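Local coordinates for TetR family transcriptional regulator (Streptomyces coelicolor, PDB 6SRN), which binds a furan-type bacterial hormone and probably acts as a dimeric DNA-binding transcriptional regulator of antibiotic production, at residues A[180-183]-A[184-187]. Numbering follows the deposited sequence.
Sequences AFFG and MQHV. With LUB (4-(Hydroxymethyl)-2-propylfuran-3-carboxylic acid), chain B.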
# COMPACT_ATOMS: atom_id res chain seq x y z
N ALA A 180 3.08 -6.14 4.18
CA ALA A 180 1.71 -6.42 4.66
C ALA A 180 1.18 -5.32 5.59
O ALA A 180 0.02 -4.90 5.50
CB ALA A 180 1.67 -7.72 5.33
N PHE A 181 2.01 -4.92 6.54
CA PHE A 181 1.65 -3.85 7.46
C PHE A 181 1.39 -2.54 6.68
O PHE A 181 0.40 -1.86 6.88
CB PHE A 181 2.74 -3.65 8.53
CG PHE A 181 2.36 -2.63 9.56
CD1 PHE A 181 2.46 -1.28 9.26
CD2 PHE A 181 1.78 -3.01 10.75
CE1 PHE A 181 2.06 -0.33 10.16
CE2 PHE A 181 1.37 -2.06 11.65
CZ PHE A 181 1.53 -0.71 11.37
N PHE A 182 2.29 -2.22 5.77
CA PHE A 182 2.09 -1.07 4.93
C PHE A 182 0.72 -1.10 4.25
O PHE A 182 -0.03 -0.13 4.21
CB PHE A 182 3.17 -0.95 3.85
CG PHE A 182 2.77 0.06 2.83
CD1 PHE A 182 2.80 1.42 3.10
CD2 PHE A 182 2.22 -0.35 1.62
CE1 PHE A 182 2.27 2.33 2.19
CE2 PHE A 182 1.73 0.55 0.72
CZ PHE A 182 1.74 1.91 0.99
N GLY A 183 0.40 -2.25 3.66
CA GLY A 183 -0.83 -2.35 2.93
C GLY A 183 -2.05 -2.21 3.84
O GLY A 183 -3.01 -1.50 3.53
N MET A 184 -1.99 -2.87 5.00
CA MET A 184 -3.07 -2.80 5.99
C MET A 184 -3.33 -1.35 6.41
O MET A 184 -4.49 -0.89 6.41
CB MET A 184 -2.72 -3.69 7.16
CG MET A 184 -3.68 -3.68 8.29
SD MET A 184 -3.56 -2.25 9.38
CE MET A 184 -1.86 -2.26 9.93
N GLN A 185 -2.26 -0.63 6.72
CA GLN A 185 -2.46 0.73 7.23
C GLN A 185 -2.96 1.65 6.11
O GLN A 185 -3.71 2.57 6.35
CB GLN A 185 -1.24 1.25 7.97
CG GLN A 185 -0.01 1.56 7.10
CD GLN A 185 -0.14 2.89 6.38
OE1 GLN A 185 -0.72 3.84 6.88
NE2 GLN A 185 0.43 2.96 5.20
N HIS A 186 -2.49 1.40 4.88
CA HIS A 186 -2.90 2.19 3.73
C HIS A 186 -4.37 1.99 3.41
O HIS A 186 -5.09 2.95 3.16
CB HIS A 186 -2.03 1.86 2.54
CG HIS A 186 -2.16 2.83 1.45
ND1 HIS A 186 -1.53 4.06 1.47
CD2 HIS A 186 -2.84 2.77 0.28
CE1 HIS A 186 -1.85 4.71 0.36
NE2 HIS A 186 -2.60 3.93 -0.38
N VAL A 187 -4.80 0.72 3.42
CA VAL A 187 -6.20 0.47 3.21
C VAL A 187 -7.05 1.16 4.28
O VAL A 187 -8.08 1.75 3.98
CB VAL A 187 -6.51 -1.06 3.17
CG1 VAL A 187 -8.02 -1.34 3.25
CG2 VAL A 187 -5.86 -1.76 1.98
C2 LUB B . 5.30 1.78 6.40
C4 LUB B . 5.14 3.66 5.18
C5 LUB B . 3.94 3.42 5.72
C6 LUB B . 5.61 0.43 6.90
O11 LUB B . 8.12 1.59 5.74
C9 LUB B . 7.42 2.47 5.17
O10 LUB B . 7.91 3.23 4.25
C3 LUB B . 6.02 2.63 5.49
C12 LUB B . 5.42 4.96 4.46
O13 LUB B . 5.99 4.67 3.16
O1 LUB B . 3.96 2.19 6.39
C7 LUB B . 5.74 0.53 8.43
C8 LUB B . 6.12 -0.79 9.06
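Helix 170-192, in the ligand-binding domain of this TetR-family regulator, lines the hormone pocket on one side and packs against the second subunit on another. The bent chain of Met-184 brings its methyl CE over one face of the Phe-181 ring, a CH-pi contact with CE 3.9 Å from the ring centroid, while CD1 of Phe-181 meets the propyl end of the hormone at C8, 3.7 Å away. Phe-182 presents its ring edge to the furan, with CD1 3.5 Å from ligand C5. In Gln-185, CG sits between the backbone N and the carbonyl carbon (chi1 70°) and the chain bends again at chi2, bringing NE2 back for a weak, bent hydrogen bond (130°) to Phe-182 O at 3.3 Å; this carbonyl also accepts the helical bond from His-186 N at 3.0 Å. Gln-185 OE1 is hydrogen-bonded to Arg-194 NH2. The Phe-182 and His-186 rings run side by side, slid apart with centroids 5.3 Å from each other, and Phe-182 meets His-186 of the second subunit, and the reverse. Both phenylalanines thus offer the hormone apolar contacts, Tyr-85 OH and Tyr-144 N supplying hydrogen bonds, and pocket wall and dimer interface share Phe-182.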